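PDB 1LF6: glucoamylase from Thermoanaerobacterium thermosaccharolyticum, which hydrolyses terminal alpha-1,4-linked glucose units one after another from the non-reducing ends of starch-like chains, releasing beta-D-glucose. Local coordinates for residues N285-F290 with L297-M302; D278-Y283 with I304-E309. One frame throughout, in Å; residues are numbered along the deposited sequence.

Contact 1. Residues N285-F290 with L297-M302; sequences NTLNNF and LYYNSM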
# COMPACT_ATOMS: atom_id res chain seq x y z
N ASN A 285 -5.65 -6.65 20.45
CA ASN A 285 -6.04 -6.44 21.84
C ASN A 285 -5.03 -5.66 22.65
O ASN A 285 -5.25 -5.37 23.82
CB ASN A 285 -6.34 -7.78 22.51
CG ASN A 285 -7.58 -8.44 21.95
OD1 ASN A 285 -8.53 -7.76 21.56
ND2 ASN A 285 -7.59 -9.77 21.91
N THR A 286 -3.92 -5.31 22.01
CA THR A 286 -2.90 -4.53 22.68
C THR A 286 -3.16 -3.05 22.38
O THR A 286 -2.60 -2.17 23.02
CB THR A 286 -1.49 -4.94 22.17
OG1 THR A 286 -0.52 -4.70 23.19
CG2 THR A 286 -1.11 -4.14 20.93
N LEU A 287 -4.05 -2.81 21.42
CA LEU A 287 -4.39 -1.45 20.99
C LEU A 287 -5.55 -0.83 21.76
O LEU A 287 -6.40 -1.54 22.31
CB LEU A 287 -4.75 -1.46 19.50
CG LEU A 287 -3.75 -2.11 18.53
CD1 LEU A 287 -4.36 -2.13 17.13
CD2 LEU A 287 -2.43 -1.36 18.52
N ASN A 288 -5.59 0.50 21.80
CA ASN A 288 -6.68 1.20 22.47
C ASN A 288 -7.99 0.84 21.77
O ASN A 288 -8.04 0.78 20.54
CB ASN A 288 -6.47 2.72 22.40
CG ASN A 288 -5.16 3.16 23.01
OD1 ASN A 288 -4.84 2.82 24.15
ND2 ASN A 288 -4.39 3.95 22.27
N ASN A 289 -9.04 0.62 22.55
CA ASN A 289 -10.33 0.28 21.98
C ASN A 289 -11.30 1.43 22.15
O ASN A 289 -12.47 1.34 21.77
CB ASN A 289 -10.90 -0.99 22.64
CG ASN A 289 -11.09 -0.83 24.14
OD1 ASN A 289 -11.69 0.13 24.61
ND2 ASN A 289 -10.58 -1.79 24.90
N PHE A 290 -10.81 2.52 22.72
CA PHE A 290 -11.61 3.72 22.95
C PHE A 290 -12.93 3.41 23.64
O PHE A 290 -14.00 3.68 23.11
CB PHE A 290 -11.86 4.45 21.63
CG PHE A 290 -10.61 4.77 20.87
CD1 PHE A 290 -10.03 3.83 20.02
CD2 PHE A 290 -9.97 5.99 21.04
CE1 PHE A 290 -8.84 4.10 19.36
CE2 PHE A 290 -8.78 6.27 20.39
CZ PHE A 290 -8.21 5.33 19.55
N LEU A 297 -13.09 -1.33 10.87
CA LEU A 297 -12.18 -0.62 9.97
C LEU A 297 -10.96 -0.14 10.73
O LEU A 297 -9.87 -0.08 10.17
CB LEU A 297 -12.90 0.55 9.29
CG LEU A 297 -12.12 1.26 8.18
CD1 LEU A 297 -11.58 0.25 7.18
CD2 LEU A 297 -13.02 2.27 7.49
N TYR A 298 -11.14 0.21 12.00
CA TYR A 298 -10.03 0.68 12.83
C TYR A 298 -9.02 -0.46 12.98
O TYR A 298 -7.84 -0.28 12.71
CB TYR A 298 -10.55 1.09 14.21
CG TYR A 298 -9.48 1.22 15.27
CD1 TYR A 298 -8.59 2.29 15.27
CD2 TYR A 298 -9.39 0.29 16.31
CE1 TYR A 298 -7.64 2.45 16.29
CE2 TYR A 298 -8.44 0.43 17.33
CZ TYR A 298 -7.57 1.51 17.32
OH TYR A 298 -6.67 1.68 18.35
N TYR A 299 -9.50 -1.62 13.40
CA TYR A 299 -8.61 -2.76 13.57
C TYR A 299 -8.04 -3.20 12.22
O TYR A 299 -6.85 -3.51 12.10
CB TYR A 299 -9.37 -3.91 14.25
CG TYR A 299 -9.60 -3.68 15.73
CD1 TYR A 299 -8.53 -3.66 16.62
CD2 TYR A 299 -10.88 -3.48 16.24
CE1 TYR A 299 -8.73 -3.43 17.99
CE2 TYR A 299 -11.09 -3.25 17.61
CZ TYR A 299 -10.01 -3.23 18.48
OH TYR A 299 -10.22 -3.00 19.82
N ASN A 300 -8.88 -3.22 11.19
CA ASN A 300 -8.42 -3.62 9.86
C ASN A 300 -7.27 -2.71 9.44
O ASN A 300 -6.22 -3.18 8.99
CB ASN A 300 -9.56 -3.54 8.83
CG ASN A 300 -9.19 -4.18 7.50
OD1 ASN A 300 -9.30 -3.56 6.44
ND2 ASN A 300 -8.76 -5.44 7.54
N SER A 301 -7.47 -1.40 9.58
CA SER A 301 -6.45 -0.43 9.20
C SER A 301 -5.15 -0.64 9.98
O SER A 301 -4.07 -0.64 9.39
CB SER A 301 -6.95 1.01 9.45
OG SER A 301 -8.11 1.28 8.67
N MET A 302 -5.25 -0.84 11.29
CA MET A 302 -4.06 -1.04 12.10
C MET A 302 -3.27 -2.30 11.76
O MET A 302 -2.04 -2.31 11.84
CB MET A 302 -4.41 -1.01 13.59
CG MET A 302 -4.85 0.37 14.10
SD MET A 302 -3.75 1.71 13.60
CE MET A 302 -2.17 1.15 14.25
O HOH W 1 -8.02 -3.22 21.28

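Contact 2. Residues D278-Y283 with I304-E309; sequences DEWTKY and ILKASE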
# COMPACT_ATOMS: atom_id res chain seq x y z
N ASP A 278 -4.73 -16.11 16.24
CA ASP A 278 -4.39 -15.73 17.61
C ASP A 278 -3.29 -14.68 17.67
O ASP A 278 -3.35 -13.75 18.46
CB ASP A 278 -3.94 -16.95 18.43
CG ASP A 278 -5.05 -17.96 18.64
OD1 ASP A 278 -6.22 -17.55 18.80
OD2 ASP A 278 -4.76 -19.18 18.65
N GLU A 279 -2.27 -14.84 16.83
CA GLU A 279 -1.16 -13.90 16.80
C GLU A 279 -1.64 -12.50 16.46
O GLU A 279 -1.22 -11.51 17.07
CB GLU A 279 -0.10 -14.35 15.80
CG GLU A 279 1.32 -14.33 16.36
CD GLU A 279 2.36 -14.81 15.37
OE1 GLU A 279 3.54 -14.95 15.77
OE2 GLU A 279 2.02 -15.06 14.20
N TRP A 280 -2.52 -12.41 15.46
CA TRP A 280 -3.07 -11.14 15.03
C TRP A 280 -4.04 -10.57 16.06
O TRP A 280 -4.09 -9.36 16.27
CB TRP A 280 -3.78 -11.30 13.68
CG TRP A 280 -2.88 -11.08 12.52
CD1 TRP A 280 -2.57 -11.97 11.53
CD2 TRP A 280 -2.13 -9.89 12.23
NE1 TRP A 280 -1.67 -11.42 10.65
CE2 TRP A 280 -1.39 -10.14 11.06
CE3 TRP A 280 -2.01 -8.64 12.86
CZ2 TRP A 280 -0.54 -9.18 10.49
CZ3 TRP A 280 -1.17 -7.69 12.30
CH2 TRP A 280 -0.44 -7.97 11.12
N THR A 281 -4.82 -11.44 16.69
CA THR A 281 -5.79 -11.02 17.69
C THR A 281 -5.05 -10.45 18.89
O THR A 281 -5.45 -9.43 19.46
CB THR A 281 -6.66 -12.22 18.15
OG1 THR A 281 -7.28 -12.80 17.00
CG2 THR A 281 -7.74 -11.76 19.11
N LYS A 282 -3.95 -11.10 19.26
CA LYS A 282 -3.12 -10.65 20.37
C LYS A 282 -2.68 -9.21 20.15
O LYS A 282 -2.68 -8.39 21.07
CB LYS A 282 -1.89 -11.55 20.48
CG LYS A 282 -0.91 -11.13 21.55
CD LYS A 282 0.34 -11.99 21.50
CE LYS A 282 1.31 -11.60 22.60
NZ LYS A 282 2.51 -12.49 22.59
N TYR A 283 -2.28 -8.91 18.92
CA TYR A 283 -1.84 -7.56 18.59
C TYR A 283 -2.98 -6.56 18.68
O TYR A 283 -2.81 -5.49 19.26
CB TYR A 283 -1.23 -7.51 17.19
CG TYR A 283 -0.97 -6.10 16.73
CD1 TYR A 283 -1.73 -5.51 15.72
CD2 TYR A 283 0.02 -5.33 17.34
CE1 TYR A 283 -1.51 -4.18 15.33
CE2 TYR A 283 0.25 -4.00 16.96
CZ TYR A 283 -0.52 -3.44 15.96
OH TYR A 283 -0.28 -2.14 15.57
N ILE A 304 -3.26 -3.77 8.75
CA ILE A 304 -2.69 -3.50 7.44
C ILE A 304 -1.39 -2.71 7.60
O ILE A 304 -0.38 -3.02 6.97
CB ILE A 304 -3.67 -2.71 6.54
CG1 ILE A 304 -4.83 -3.62 6.12
CG2 ILE A 304 -2.95 -2.16 5.30
CD1 ILE A 304 -5.88 -2.93 5.29
N LEU A 305 -1.41 -1.69 8.46
CA LEU A 305 -0.21 -0.88 8.69
C LEU A 305 0.86 -1.77 9.31
O LEU A 305 2.01 -1.79 8.87
CB LEU A 305 -0.52 0.29 9.62
CG LEU A 305 -1.53 1.32 9.09
CD1 LEU A 305 -1.68 2.45 10.10
CD2 LEU A 305 -1.05 1.87 7.74
N LYS A 306 0.46 -2.51 10.34
CA LYS A 306 1.37 -3.41 11.03
C LYS A 306 2.01 -4.38 10.04
O LYS A 306 3.19 -4.70 10.14
CB LYS A 306 0.60 -4.19 12.10
CG LYS A 306 1.24 -4.17 13.46
CD LYS A 306 2.55 -4.90 13.45
CE LYS A 306 3.28 -4.76 14.78
NZ LYS A 306 4.53 -5.54 14.72
N ALA A 307 1.22 -4.84 9.08
CA ALA A 307 1.68 -5.79 8.07
C ALA A 307 2.47 -5.14 6.93
O ALA A 307 2.90 -5.83 6.00
CB ALA A 307 0.49 -6.56 7.50
N SER A 308 2.67 -3.82 6.99
CA SER A 308 3.39 -3.11 5.93
C SER A 308 4.85 -2.81 6.24
O SER A 308 5.51 -2.04 5.53
CB SER A 308 2.66 -1.81 5.58
OG SER A 308 1.37 -2.09 5.05
N GLU A 309 5.35 -3.41 7.31
CA GLU A 309 6.74 -3.22 7.72
C GLU A 309 7.60 -4.35 7.15
O GLU A 309 7.15 -5.50 7.09
CB GLU A 309 6.85 -3.23 9.25
CG GLU A 309 8.28 -3.20 9.79
CD GLU A 309 8.35 -3.33 11.31
OE1 GLU A 309 7.66 -4.21 11.86
OE2 GLU A 309 9.11 -2.57 11.94

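Contact 1. Residues N285-F290 with L297-M302
Tyr-298 and Tyr-299, neighbours on helix 296-306, reach across to Leu-287 to Phe-290 in the loop that leads from the linker helix 269-284 into the (alpha/alpha) barrel. The tight part gathers round Tyr-298. Its ring extends straight at the loop, since chi1 (164°) sets CG opposite the backbone N, and OH donates to Asn-288 O at 2.7 Å, in the carbonyl plane and on a lone pair. Phe-290 turns its edge to the face of the Tyr-298 ring in an offset edge-to-face pair, planes at 83°, with CE1 of Phe-290 3.5 Å from CZ of Tyr-298. Beside it, Leu-287 CD1 packs 3.7 Å from Met-302 CB, and Ala-355 of helix 342-355 touches Leu-287, Tyr-298 and Met-302. The side toward solvent is looser: the exposed Asn-289 brings its CB to 3.5 Å from Tyr-299 OH, while its OD1 accepts from Gly-292 N. A water bridges Tyr-299 OH and the loop: lying at the edge of the Tyr-299 ring, it accepts from Tyr-299 OH at 2.6 Å and donates to Leu-287 O, also at 2.6 Å.

Contact 2. Residues D278-Y283 with I304-E309
The end of the linker helix 269-284, which bridges the N-terminal beta-sandwich and the (alpha/alpha) barrel, packs here against the end of helix 296-306 and the type I turn Lys-306 to Glu-309 that follows. Two aromatic side chains of the linker, Trp-280 and Tyr-283, meet two residues of the turn. Lys-306 touches both. Its CB lies at the edge of the Trp-280 indole, in the ring plane, 3.9 Å from CZ3, while its CG is placed over one face of the Tyr-283 ring, a CH-pi approach that is doubtful because the model sets the two too close. After a bend at chi2 (-66°) the Lys-306 chain runs out extended, which carries CE to 3.8 Å from Tyr-283 CE2; NZ lies further on, and at 5.6 Å from the ring centroid it adds at most a weak cation-pi attraction. Ala-307 completes the apolar patch, its CB 4.0 Å from Trp-280 CH2.

The polar ends of both aromatics are held elsewhere: Trp-280 NE1 donates to Thr-42 O, and Tyr-283 OH is hydrogen-bonded to Asp-357 OD1. Were Tyr-283 replaced by an alanine, the ring beside Lys-306 CE would go, and Asp-357 OD1 would probably be left without its hydroxyl partner. Within the turn, Ser-308 OG donates back to Ile-304 O at 2.8 Å, tilted 33° from the carbonyl plane, and Ser-308 N bonds to Leu-305 O, which together tie the turn to the helix end. This is packing away from the active site, an interdomain seam of this two-domain family 15 glucoamylase, between linker helix and (alpha/alpha) barrel.

Overall arrangement
From the N terminus the chain first builds the beta-sandwich, then runs through helix 269-284, whose residues 278-283 open contact 2. It leaves that helix through the loop 285-290, turns back into helix 296-306, and 297-302, six residues on from the loop segment, closes contact 1. The end of that helix and the turn after it, 304-309, close contact 2, so the shorter loop of contact 1 is nested inside the longer one. The two centres are 10 Å apart, and they touch where Met-302 O packs against Tyr-283 CE1. Together they fasten the linker helix and the loop after it to helix 296-306, joining the sandwich to the helical barrel.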